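Local coordinates for aldose 1-epimerase (Escherichia coli, PDB 3NRE), which probably catalyses the interconversion of the alpha and beta anomers of aldose sugars, as aldose 1-epimerases (mutarotases) do, at residues 26-31 with 218-223; 61-66 with 110-115; 238-241 with 247-250; 41-46 with 86-91. One frame throughout, in Å; residues are numbered along the deposited sequence. Where two conformers were deposited one is given.

Contact 1 (26-31 with 218-223); sequences FWRDTT and EGYAII
Arg28 meets Tyr220 not with a flat stack but nearly at right angles, the guanidinium and ring planes standing 82° apart in the conformer described, one of two for Arg28. NH1 lies 3.8 Å from Tyr220 CD2, and Tyr220 CB sits at the rim of the guanidinium, in its plane. The two side chains run past each other in opposite directions. Arg28 can do this because its chain leaves the backbone with CG opposite the amide nitrogen (chi1 -169°) and then bends twice. No hydrogen bond crosses the contact. Arg28 NH2 and Glu218 OE1 are 5.7 Å apart, but Glu218 also has two conformers, so any long-range attraction is tentative. The second touch is apolar: Thr31 directs its methyl CG2 at the ring, 3.8 Å from Tyr220 CE2, and the same methyl is 4.1 Å from Glu218 CD. Thr31 suits the spot because CG2 packs on the ring while OG1 stands on the side of the backbone nitrogen. Here the hairpin end of the four-stranded sheet (4-9, 12-17, 22-28, 31-32) packs on strand 220-227 of the large antiparallel sheet, consistent with the mutarotase beta-sandwich. Strand 22-28 ends in a type II' turn from Arg28 to Thr31, closed by Arg28 N to Thr31 O and Thr31 N to Arg28 O, each 2.9 Å. That turn brings Arg28 and Thr31 side by side, where both reach the ring. Across the contact, Gly219 and Tyr220 together face Gln215 in a G1 beta bulge, and the positive phi of Gly219 is readily adopted by glycine.

Contact 2 (61-66 with 110-115); sequences NRFVWQ and SGVYHY
A chi1 of 67° sets the ring of Phe63 between its own backbone nitrogen and carbonyl carbon, while Tyr113, with chi1 -71°, swings its ring to the side of its backbone nitrogen; the two side chains then converge obliquely at their outer ends. The para carbon of Phe63 does the touching: CZ lies 4.1 Å from Tyr113 CE1 and 4.0 Å from Tyr113 OH. Val112 contributes one branch alone, CG1, placed opposite its backbone nitrogen and 4.2 Å from Phe63 CZ. The outer end of one ring is thus received by a methyl and by the phenol end of a tyrosine, held by van der Waals packing, since no hydrogen bond spans the two segments. Phenylalanine fits because a long, rigid apolar ring can reach across from a small two-stranded sheet, 62-65 with 68-71, to the turn that leads into strand 114-123 of the large antiparallel sheet in this mutarotase-type beta-sandwich. Two further aromatic residues meet the ring: Tyr70, with planes about 25° apart, and His263, edge-to-face. Tyr113 uses its hydroxyl as well as its ring. OH is hydrogen-bonded to Pro143 O and to His263 NE2, two partners that restrict where the phenol can lie and satisfy its polar end in buried surroundings. His263 therefore deals with both residues, touching Phe63 through its ring and Tyr113 through nitrogen.

Contact 3 (238-241 with 247-250); sequences SDPA and AFDF
The loop between the neighbouring antiparallel strands 232-237 and 250-256, a long hairpin connection, folds back on itself here, its outgoing limb 238-241 meeting its returning limb 247-250. Phe248 carries the contact. Its backbone takes a left-handed conformation, and with chi1 -67° the ring is on the side of its own nitrogen, from where its outer end reaches the other limb. CZ comes 4.0 Å from Pro240 CD, the two side chains crossing at about a right angle; proline suits the place because its ring offers a stiff apolar surface in an exposed turn. CE1 lies 3.7 Å from Ser238 O, a carbonyl oxygen that this packing buries and that has no hydrogen-bonding partner in the model, so burying it has a probable cost. Tyr246, between the limbs in sequence, packs edge-to-face on both Phe248 and Phe250. No hydrogen bond joins the limbs directly, but each limb has one of its own made by an aspartate. On the outgoing limb Ala241 N makes a weak bond of 3.4 Å to Asp239 OD2, fitting an Asx turn but doubtful, because Asp239 has two conformers and Ala241 is poorly ordered. On the returning limb the bond is firmer: Ala247 N gives its hydrogen to Asp249 OD1 at 3.1 Å, with an N-H...O angle of 159°, approaching that oxygen nearly along its C-O bond.

Contact 4 (41-46 with 86-91); sequences GVATDA and DGWLGE
This is a buried, largely apolar contact between two loops, 41-46 and 86-91, each carrying a short 3-10 turn, its centre about 12 Å from the centre of the chain. Trp88 is the hub of it. Ala43 CB lies 3.5 Å from Trp88 O and 3.9 Å from Trp88 CE3, so one small methyl packs against both the backbone and the ring; alanine suits this tight approach because its side chain is a single methyl. Thr44 brings its methyl to the indole edge, CG2 being 3.8 Å from Trp88 CZ3 and close to the ring plane. With chi1 68°, CG of Trp88 sits between its backbone N and carbonyl carbon, which carries the CE3-CZ3 side of the indole to Ala43 and Thr44. Leu89 CD2 sits over the centre of one of its faces, 3.9 Å above the plane, while Phe49 stacks on the ring and His84 meets it edge-to-face. Its polar edge is provided for as well, NE1 bonding to Gly85 O. Water supplies a polar link between the loops: it donates to Trp88 O at 2.6 Å and, weakly, to Gly41 O at 3.4 Å. A PEG fragment, probably from the crystallisation liquor, lies near the Thr44 side chain. The nearby His84-Gly85 pair is reminiscent of the His-Gly sequence in the active-site region of galactose mutarotases, so the arrangement probably forms part of the wall of the sugar cleft.

Contacts 2 and 4 are buried, whereas contacts 1 and 3 are only partly so; contact 4 is nearest the middle of the chain, the centres of the others lying 19 to 20 Å from the chain's centre. Contacts 1 and 2 reach the same large sheet from opposite sides of the chain's centre, their centres about 39 Å apart. Contacts 2 and 4 alternate along the chain and touch directly, Tyr115 OH lying 2.7 Å from Asp86 OD2, a probable hydrogen bond. Chemistry follows place: a charged guanidinium is used at the partly open contact 1, aromatic and methyl groups carry the buried pair, and contact 3 combines ring packing with aspartate side-chain bonds within each limb, one of them weak.

Contact 1 (26-31 with 218-223)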
loop_
_atom_site.group_PDB
_atom_site.type_symbol
_atom_site.label_atom_id
_atom_site.label_comp_id
_atom_site.label_asym_id
_atom_site.label_seq_id
_atom_site.Cartn_x
_atom_site.Cartn_y
_atom_site.Cartn_z
ATOM N N PHE A 26 9.616 11.596 -0.619
ATOM C CA PHE A 26 8.682 12.588 -0.137
ATOM C C PHE A 26 9.372 13.267 1.040
ATOM O O PHE A 26 9.732 12.603 2.029
ATOM C CB PHE A 26 7.377 11.898 0.294
ATOM C CG PHE A 26 6.305 12.838 0.743
ATOM C CD1 PHE A 26 6.176 14.097 0.189
ATOM C CD2 PHE A 26 5.356 12.430 1.667
ATOM C CE1 PHE A 26 5.151 14.971 0.623
ATOM C CE2 PHE A 26 4.338 13.289 2.083
ATOM C CZ PHE A 26 4.231 14.539 1.589
ATOM N N TRP A 27 9.619 14.571 0.888
ATOM C CA TRP A 27 10.431 15.329 1.822
ATOM C C TRP A 27 9.791 16.674 2.183
ATOM O O TRP A 27 9.017 17.228 1.420
ATOM C CB TRP A 27 11.799 15.666 1.242
ATOM C CG TRP A 27 12.668 14.552 0.790
ATOM C CD1 TRP A 27 13.653 13.904 1.529
ATOM C CD2 TRP A 27 12.710 13.966 -0.522
ATOM N NE1 TRP A 27 14.253 12.952 0.754
ATOM C CE2 TRP A 27 13.690 12.960 -0.496
ATOM C CE3 TRP A 27 12.043 14.225 -1.713
ATOM C CZ2 TRP A 27 14.060 12.243 -1.647
ATOM C CZ3 TRP A 27 12.357 13.463 -2.848
ATOM C CH2 TRP A 27 13.381 12.513 -2.805
ATOM N N ARG A 28 10.092 17.122 3.399
ATOM C CA ARG A 28 9.812 18.491 3.810
ATOM C C ARG A 28 11.180 19.077 4.044
ATOM O O ARG A 28 11.902 18.612 4.920
ATOM C CB ARG A 28 8.967 18.520 5.074
ATOM C CG ARG A 28 8.435 19.915 5.385
ATOM C CD ARG A 28 8.286 20.093 6.866
ATOM N NE ARG A 28 9.545 19.814 7.564
ATOM C CZ ARG A 28 9.655 18.981 8.589
ATOM N NH1 ARG A 28 8.577 18.360 9.050
ATOM N NH2 ARG A 28 10.838 18.790 9.158
ATOM N N ASP A 29 11.577 20.054 3.213
ATOM C CA ASP A 29 12.970 20.520 3.196
ATOM C C ASP A 29 13.835 19.268 2.964
ATOM O O ASP A 29 13.527 18.524 2.034
ATOM C CB ASP A 29 13.334 21.294 4.496
ATOM C CG ASP A 29 12.668 22.648 4.562
ATOM O OD1 ASP A 29 12.577 23.277 3.476
ATOM O OD2 ASP A 29 12.240 23.082 5.666
ATOM N N THR A 30 14.838 18.993 3.810
ATOM C CA THR A 30 15.714 17.821 3.648
ATOM C C THR A 30 15.265 16.611 4.509
ATOM O O THR A 30 15.928 15.566 4.503
ATOM C CB THR A 30 17.169 18.159 3.966
ATOM O OG1 THR A 30 17.260 18.577 5.334
ATOM C CG2 THR A 30 17.705 19.296 3.014
ATOM N N THR A 31 14.126 16.740 5.190
ATOM C CA THR A 31 13.608 15.710 6.100
ATOM C C THR A 31 12.743 14.703 5.320
ATOM O O THR A 31 11.763 15.069 4.688
ATOM C CB THR A 31 12.722 16.309 7.259
ATOM O OG1 THR A 31 13.442 17.322 7.956
ATOM C CG2 THR A 31 12.256 15.202 8.286
ATOM N N GLU A 218 11.941 14.275 15.364
ATOM C CA GLU A 218 11.977 15.287 14.295
ATOM C C GLU A 218 10.904 16.362 14.528
ATOM O O GLU A 218 10.763 17.301 13.722
ATOM C CB GLU A 218 11.687 14.668 12.912
ATOM C CG GLU A 218 12.635 13.578 12.392
ATOM C CD GLU A 218 13.953 14.139 11.864
ATOM O OE1 GLU A 218 14.237 15.333 12.090
ATOM O OE2 GLU A 218 14.706 13.379 11.230
ATOM N N GLY A 219 10.129 16.215 15.591
ATOM C CA GLY A 219 9.039 17.128 15.908
ATOM C C GLY A 219 7.817 17.200 14.992
ATOM O O GLY A 219 7.073 18.163 15.064
ATOM N N TYR A 220 7.571 16.193 14.152
ATOM C CA TYR A 220 6.330 16.168 13.344
ATOM C C TYR A 220 5.563 14.832 13.456
ATOM O O TYR A 220 6.052 13.835 14.033
ATOM C CB TYR A 220 6.643 16.474 11.886
ATOM C CG TYR A 220 7.348 15.339 11.173
ATOM C CD1 TYR A 220 6.628 14.371 10.538
ATOM C CD2 TYR A 220 8.724 15.207 11.191
ATOM C CE1 TYR A 220 7.232 13.332 9.889
ATOM C CE2 TYR A 220 9.357 14.145 10.538
ATOM C CZ TYR A 220 8.607 13.198 9.916
ATOM O OH TYR A 220 9.163 12.112 9.266
ATOM N N ALA A 221 4.348 14.845 12.920
ATOM C CA ALA A 221 3.544 13.643 12.753
ATOM C C ALA A 221 3.004 13.699 11.326
ATOM O O ALA A 221 2.885 14.787 10.747
ATOM C CB ALA A 221 2.399 13.591 13.742
ATOM N N ILE A 222 2.667 12.539 10.787
ATOM C CA ILE A 222 1.976 12.410 9.503
ATOM C C ILE A 222 0.610 11.845 9.791
ATOM O O ILE A 222 0.501 10.859 10.522
ATOM C CB ILE A 222 2.687 11.428 8.537
ATOM C CG1 ILE A 222 4.034 11.990 8.117
ATOM C CG2 ILE A 222 1.814 11.129 7.310
ATOM C CD1 ILE A 222 4.641 11.265 6.956
ATOM N N ILE A 223 -0.410 12.498 9.230
ATOM C CA ILE A 223 -1.807 12.115 9.385
ATOM C C ILE A 223 -2.213 11.477 8.084
ATOM O O ILE A 223 -2.219 12.110 7.034
ATOM C CB ILE A 223 -2.758 13.305 9.600
ATOM C CG1 ILE A 223 -2.474 14.005 10.916
ATOM C CG2 ILE A 223 -4.235 12.865 9.488
ATOM C CD1 ILE A 223 -2.587 13.137 12.084
#

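Contact 2 (61-66 with 110-115)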
loop_
_atom_site.group_PDB
_atom_site.type_symbol
_atom_site.label_atom_id
_atom_site.label_comp_id
_atom_site.label_asym_id
_atom_site.label_seq_id
_atom_site.Cartn_x
_atom_site.Cartn_y
_atom_site.Cartn_z
ATOM N N ASN A 61 -3.131 -19.401 -4.529
ATOM C CA ASN A 61 -3.064 -18.811 -5.883
ATOM C C ASN A 61 -4.270 -19.242 -6.719
ATOM O O ASN A 61 -4.159 -19.515 -7.905
ATOM C CB ASN A 61 -1.776 -19.214 -6.597
ATOM C CG ASN A 61 -0.570 -18.438 -6.149
ATOM O OD1 ASN A 61 -0.666 -17.252 -5.806
ATOM N ND2 ASN A 61 0.596 -19.095 -6.203
ATOM N N ARG A 62 -5.422 -19.305 -6.068
ATOM C CA ARG A 62 -6.677 -19.609 -6.754
ATOM C C ARG A 62 -7.878 -19.075 -6.002
ATOM O O ARG A 62 -7.806 -18.770 -4.795
ATOM C CB ARG A 62 -6.808 -21.110 -7.051
ATOM C CG ARG A 62 -6.487 -22.072 -5.921
ATOM C CD ARG A 62 -7.479 -22.072 -4.822
ATOM N NE ARG A 62 -8.875 -22.245 -5.282
ATOM C CZ ARG A 62 -9.933 -21.986 -4.522
ATOM N NH1 ARG A 62 -9.787 -21.664 -3.230
ATOM N NH2 ARG A 62 -11.143 -22.069 -5.042
ATOM N N PHE A 63 -8.994 -18.956 -6.710
ATOM C CA PHE A 63 -10.230 -18.502 -6.120
ATOM C C PHE A 63 -11.382 -18.819 -7.065
ATOM O O PHE A 63 -11.169 -19.057 -8.231
ATOM C CB PHE A 63 -10.165 -16.986 -5.753
ATOM C CG PHE A 63 -10.073 -16.056 -6.927
ATOM C CD1 PHE A 63 -8.856 -15.689 -7.462
ATOM C CD2 PHE A 63 -11.241 -15.513 -7.487
ATOM C CE1 PHE A 63 -8.784 -14.825 -8.536
ATOM C CE2 PHE A 63 -11.161 -14.645 -8.570
ATOM C CZ PHE A 63 -9.933 -14.316 -9.097
ATOM N N VAL A 64 -12.570 -18.867 -6.504
ATOM C CA VAL A 64 -13.795 -19.061 -7.278
ATOM C C VAL A 64 -14.529 -17.736 -7.291
ATOM O O VAL A 64 -14.692 -17.100 -6.255
ATOM C CB VAL A 64 -14.716 -20.086 -6.655
ATOM C CG1 VAL A 64 -16.016 -20.175 -7.505
ATOM C CG2 VAL A 64 -14.066 -21.456 -6.590
ATOM N N TRP A 65 -14.964 -17.326 -8.467
ATOM C CA TRP A 65 -15.821 -16.144 -8.594
ATOM C C TRP A 65 -16.956 -16.433 -9.560
ATOM O O TRP A 65 -16.727 -16.834 -10.705
ATOM C CB TRP A 65 -15.003 -14.937 -9.034
ATOM C CG TRP A 65 -15.830 -13.689 -9.083
ATOM C CD1 TRP A 65 -16.358 -13.100 -10.187
ATOM C CD2 TRP A 65 -16.295 -12.935 -7.955
ATOM N NE1 TRP A 65 -17.115 -12.000 -9.823
ATOM C CE2 TRP A 65 -17.093 -11.880 -8.460
ATOM C CE3 TRP A 65 -16.114 -13.048 -6.571
ATOM C CZ2 TRP A 65 -17.702 -10.932 -7.627
ATOM C CZ3 TRP A 65 -16.729 -12.099 -5.737
ATOM C CH2 TRP A 65 -17.508 -11.065 -6.267
ATOM N N GLN A 66 -18.180 -16.227 -9.075
ATOM C CA GLN A 66 -19.403 -16.481 -9.849
ATOM C C GLN A 66 -19.362 -17.848 -10.548
ATOM O O GLN A 66 -19.584 -17.977 -11.763
ATOM C CB GLN A 66 -19.713 -15.305 -10.814
ATOM C CG GLN A 66 -20.387 -14.100 -10.096
ATOM C CD GLN A 66 -20.336 -12.774 -10.878
ATOM O OE1 GLN A 66 -20.407 -12.760 -12.107
ATOM N NE2 GLN A 66 -20.211 -11.658 -10.153
ATOM N N SER A 110 -2.791 -9.306 -19.531
ATOM C CA SER A 110 -2.370 -10.691 -19.374
ATOM C C SER A 110 -2.834 -11.198 -18.020
ATOM O O SER A 110 -3.287 -10.441 -17.180
ATOM C CB SER A 110 -0.846 -10.824 -19.513
ATOM O OG SER A 110 -0.191 -9.880 -18.722
ATOM N N GLY A 111 -2.723 -12.501 -17.797
ATOM C CA GLY A 111 -3.164 -13.069 -16.548
ATOM C C GLY A 111 -4.668 -13.056 -16.363
ATOM O O GLY A 111 -5.432 -13.037 -17.339
ATOM N N VAL A 112 -5.079 -13.097 -15.101
ATOM C CA VAL A 112 -6.482 -13.294 -14.715
ATOM C C VAL A 112 -7.281 -11.972 -14.941
ATOM O O VAL A 112 -8.360 -12.003 -15.511
ATOM C CB VAL A 112 -6.606 -13.762 -13.265
ATOM C CG1 VAL A 112 -8.034 -13.682 -12.768
ATOM C CG2 VAL A 112 -6.095 -15.173 -13.141
ATOM N N TYR A 113 -6.725 -10.851 -14.474
ATOM C CA TYR A 113 -7.356 -9.536 -14.541
ATOM C C TYR A 113 -6.780 -8.689 -15.690
ATOM O O TYR A 113 -5.550 -8.518 -15.810
ATOM C CB TYR A 113 -7.119 -8.774 -13.253
ATOM C CG TYR A 113 -7.846 -9.248 -12.015
ATOM C CD1 TYR A 113 -7.446 -10.388 -11.329
ATOM C CD2 TYR A 113 -8.879 -8.512 -11.481
ATOM C CE1 TYR A 113 -8.094 -10.769 -10.147
ATOM C CE2 TYR A 113 -9.516 -8.879 -10.343
ATOM C CZ TYR A 113 -9.113 -10.024 -9.660
ATOM O OH TYR A 113 -9.798 -10.368 -8.521
ATOM N N HIS A 114 -7.670 -8.151 -16.533
ATOM C CA HIS A 114 -7.302 -7.157 -17.534
ATOM C C HIS A 114 -7.930 -5.838 -17.082
ATOM O O HIS A 114 -9.112 -5.799 -16.713
ATOM C CB HIS A 114 -7.836 -7.526 -18.933
ATOM C CG HIS A 114 -7.179 -8.727 -19.534
ATOM N ND1 HIS A 114 -7.364 -9.086 -20.855
ATOM C CD2 HIS A 114 -6.337 -9.647 -19.007
ATOM C CE1 HIS A 114 -6.672 -10.183 -21.106
ATOM N NE2 HIS A 114 -6.037 -10.541 -20.004
ATOM N N TYR A 115 -7.165 -4.748 -17.151
ATOM C CA TYR A 115 -7.647 -3.482 -16.619
ATOM C C TYR A 115 -6.741 -2.332 -17.041
ATOM O O TYR A 115 -5.640 -2.544 -17.595
ATOM C CB TYR A 115 -7.740 -3.500 -15.076
ATOM C CG TYR A 115 -6.411 -3.855 -14.460
ATOM C CD1 TYR A 115 -5.460 -2.862 -14.216
ATOM C CD2 TYR A 115 -6.062 -5.182 -14.191
ATOM C CE1 TYR A 115 -4.233 -3.176 -13.686
ATOM C CE2 TYR A 115 -4.843 -5.500 -13.679
ATOM C CZ TYR A 115 -3.936 -4.498 -13.418
ATOM O OH TYR A 115 -2.674 -4.757 -12.938
#

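Contact 3 (238-241 with 247-250)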
loop_
_atom_site.group_PDB
_atom_site.type_symbol
_atom_site.label_atom_id
_atom_site.label_comp_id
_atom_site.label_asym_id
_atom_site.label_seq_id
_atom_site.Cartn_x
_atom_site.Cartn_y
_atom_site.Cartn_z
ATOM N N SER A 238 10.724 -5.432 9.442
ATOM C CA SER A 238 11.623 -6.508 9.007
ATOM C C SER A 238 12.511 -7.049 10.153
ATOM O O SER A 238 12.242 -6.796 11.320
ATOM C CB SER A 238 12.400 -6.004 7.778
ATOM O OG SER A 238 12.998 -7.051 7.032
ATOM N N ASP A 239 13.543 -7.834 9.858
ATOM C CA ASP A 239 14.463 -8.358 10.895
ATOM C C ASP A 239 15.829 -8.572 10.267
ATOM O O ASP A 239 15.892 -8.969 9.089
ATOM C CB ASP A 239 13.951 -9.697 11.454
ATOM C CG ASP A 239 14.861 -10.281 12.567
ATOM O OD1 ASP A 239 15.291 -9.542 13.459
ATOM O OD2 ASP A 239 15.119 -11.499 12.554
ATOM N N PRO A 240 16.911 -8.306 11.012
ATOM C CA PRO A 240 18.219 -8.567 10.399
ATOM C C PRO A 240 18.477 -10.013 9.947
ATOM O O PRO A 240 19.471 -10.220 9.255
ATOM C CB PRO A 240 19.212 -8.129 11.459
ATOM C CG PRO A 240 18.483 -7.124 12.309
ATOM C CD PRO A 240 17.007 -7.410 12.184
ATOM N N ALA A 241 17.585 -10.972 10.271
ATOM C CA ALA A 241 17.613 -12.353 9.690
ATOM C C ALA A 241 16.990 -12.571 8.276
ATOM O O ALA A 241 17.370 -13.530 7.603
ATOM C CB ALA A 241 17.002 -13.353 10.676
ATOM N N ALA A 247 18.339 -2.407 9.827
ATOM C CA ALA A 247 18.696 -1.875 11.138
ATOM C C ALA A 247 17.508 -1.214 11.806
ATOM O O ALA A 247 17.686 -0.292 12.594
ATOM C CB ALA A 247 19.826 -0.866 10.985
ATOM N N PHE A 248 16.297 -1.665 11.468
ATOM C CA PHE A 248 15.058 -1.102 12.026
ATOM C C PHE A 248 14.973 0.381 11.655
ATOM O O PHE A 248 14.634 1.217 12.483
ATOM C CB PHE A 248 15.000 -1.292 13.567
ATOM C CG PHE A 248 14.870 -2.732 13.993
ATOM C CD1 PHE A 248 13.703 -3.423 13.780
ATOM C CD2 PHE A 248 15.935 -3.388 14.618
ATOM C CE1 PHE A 248 13.577 -4.753 14.151
ATOM C CE2 PHE A 248 15.829 -4.729 14.995
ATOM C CZ PHE A 248 14.646 -5.414 14.768
ATOM N N ASP A 249 15.279 0.689 10.402
ATOM C CA ASP A 249 15.335 2.060 9.913
ATOM C C ASP A 249 14.062 2.429 9.143
ATOM O O ASP A 249 13.905 3.587 8.749
ATOM C CB ASP A 249 16.587 2.262 9.024
ATOM C CG ASP A 249 16.768 1.143 8.004
ATOM O OD1 ASP A 249 16.920 -0.078 8.378
ATOM O OD2 ASP A 249 16.773 1.484 6.795
ATOM N N PHE A 250 13.188 1.444 8.881
ATOM C CA PHE A 250 11.853 1.680 8.314
ATOM C C PHE A 250 10.834 0.657 8.742
ATOM O O PHE A 250 11.144 -0.396 9.246
ATOM C CB PHE A 250 11.840 1.714 6.766
ATOM C CG PHE A 250 12.095 0.341 6.123
ATOM C CD1 PHE A 250 11.055 -0.574 5.943
ATOM C CD2 PHE A 250 13.391 -0.053 5.825
ATOM C CE1 PHE A 250 11.322 -1.877 5.373
ATOM C CE2 PHE A 250 13.628 -1.340 5.247
ATOM C CZ PHE A 250 12.595 -2.202 5.066
#

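Contact 4 (41-46 with 86-91)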
loop_
_atom_site.group_PDB
_atom_site.type_symbol
_atom_site.label_atom_id
_atom_site.label_comp_id
_atom_site.label_asym_id
_atom_site.label_seq_id
_atom_site.Cartn_x
_atom_site.Cartn_y
_atom_site.Cartn_z
ATOM N N GLY A 41 14.461 0.978 -9.806
ATOM C CA GLY A 41 13.429 0.330 -10.645
ATOM C C GLY A 41 12.827 -0.922 -10.020
ATOM O O GLY A 41 12.008 -1.639 -10.656
ATOM N N VAL A 42 13.208 -1.201 -8.755
ATOM C CA VAL A 42 12.658 -2.285 -7.989
ATOM C C VAL A 42 11.750 -1.654 -6.915
ATOM O O VAL A 42 12.185 -0.827 -6.087
ATOM C CB VAL A 42 13.782 -3.108 -7.334
ATOM C CG1 VAL A 42 13.157 -4.224 -6.475
ATOM C CG2 VAL A 42 14.768 -3.673 -8.453
ATOM N N ALA A 43 10.479 -1.993 -6.984
ATOM C CA ALA A 43 9.464 -1.341 -6.130
ATOM C C ALA A 43 9.699 -1.481 -4.631
ATOM O O ALA A 43 9.395 -0.561 -3.867
ATOM C CB ALA A 43 8.050 -1.821 -6.506
ATOM N N THR A 44 10.250 -2.615 -4.214
ATOM C CA THR A 44 10.553 -2.847 -2.800
ATOM C C THR A 44 11.741 -2.027 -2.291
ATOM O O THR A 44 12.036 -2.050 -1.087
ATOM C CB THR A 44 10.769 -4.345 -2.507
ATOM O OG1 THR A 44 11.799 -4.863 -3.355
ATOM C CG2 THR A 44 9.442 -5.117 -2.709
ATOM N N ASP A 45 12.407 -1.295 -3.185
ATOM C CA ASP A 45 13.443 -0.327 -2.791
ATOM C C ASP A 45 12.934 1.111 -2.798
ATOM O O ASP A 45 13.711 2.006 -2.499
ATOM C CB ASP A 45 14.622 -0.363 -3.733
ATOM C CG ASP A 45 15.413 -1.649 -3.685
ATOM O OD1 ASP A 45 15.459 -2.310 -2.610
ATOM O OD2 ASP A 45 16.074 -1.912 -4.732
ATOM N N ALA A 46 11.661 1.308 -3.119
ATOM C CA ALA A 46 11.088 2.659 -3.292
ATOM C C ALA A 46 10.499 3.194 -1.991
ATOM O O ALA A 46 10.700 2.616 -0.934
ATOM C CB ALA A 46 10.017 2.640 -4.350
ATOM N N ASP A 86 -0.348 -6.270 -10.262
ATOM C CA ASP A 86 0.653 -6.067 -11.317
ATOM C C ASP A 86 1.183 -4.646 -11.412
ATOM O O ASP A 86 2.190 -4.428 -12.048
ATOM C CB ASP A 86 0.092 -6.449 -12.682
ATOM C CG ASP A 86 -0.867 -7.626 -12.597
ATOM O OD1 ASP A 86 -0.395 -8.797 -12.368
ATOM O OD2 ASP A 86 -2.099 -7.340 -12.734
ATOM N N GLY A 87 0.458 -3.690 -10.877
ATOM C CA GLY A 87 0.844 -2.301 -11.044
ATOM C C GLY A 87 2.260 -1.989 -10.605
ATOM O O GLY A 87 3.043 -1.341 -11.330
ATOM N N TRP A 88 2.596 -2.471 -9.419
ATOM C CA TRP A 88 3.924 -2.246 -8.862
ATOM C C TRP A 88 5.087 -2.797 -9.685
ATOM O O TRP A 88 6.228 -2.424 -9.428
ATOM C CB TRP A 88 4.001 -2.757 -7.408
ATOM C CG TRP A 88 3.909 -4.268 -7.251
ATOM C CD1 TRP A 88 2.997 -5.129 -7.833
ATOM C CD2 TRP A 88 4.728 -5.067 -6.410
ATOM N NE1 TRP A 88 3.232 -6.411 -7.381
ATOM C CE2 TRP A 88 4.289 -6.397 -6.523
ATOM C CE3 TRP A 88 5.766 -4.777 -5.526
ATOM C CZ2 TRP A 88 4.858 -7.433 -5.794
ATOM C CZ3 TRP A 88 6.347 -5.801 -4.811
ATOM C CH2 TRP A 88 5.913 -7.124 -4.957
ATOM N N LEU A 89 4.824 -3.732 -10.616
ATOM C CA LEU A 89 5.815 -4.359 -11.438
ATOM C C LEU A 89 5.835 -3.837 -12.893
ATOM O O LEU A 89 6.676 -4.252 -13.688
ATOM C CB LEU A 89 5.588 -5.870 -11.475
ATOM C CG LEU A 89 5.572 -6.556 -10.110
ATOM C CD1 LEU A 89 5.271 -8.051 -10.313
ATOM C CD2 LEU A 89 6.890 -6.347 -9.436
ATOM N N GLY A 90 4.869 -3.033 -13.239
ATOM C CA GLY A 90 4.687 -2.591 -14.649
ATOM C C GLY A 90 5.266 -1.226 -14.918
ATOM O O GLY A 90 5.596 -0.457 -13.988
ATOM N N GLU A 91 5.428 -0.915 -16.184
ATOM C CA GLU A 91 5.889 0.408 -16.562
ATOM C C GLU A 91 4.692 1.301 -16.905
ATOM O O GLU A 91 3.852 0.936 -17.741
ATOM C CB GLU A 91 6.852 0.327 -17.739
ATOM C CG GLU A 91 8.191 -0.316 -17.419
ATOM C CD GLU A 91 9.183 -0.080 -18.542
ATOM O OE1 GLU A 91 9.701 1.058 -18.640
ATOM O OE2 GLU A 91 9.415 -1.023 -19.333
HETATM O O HOH W 1 8.635 -1.910 -10.391
#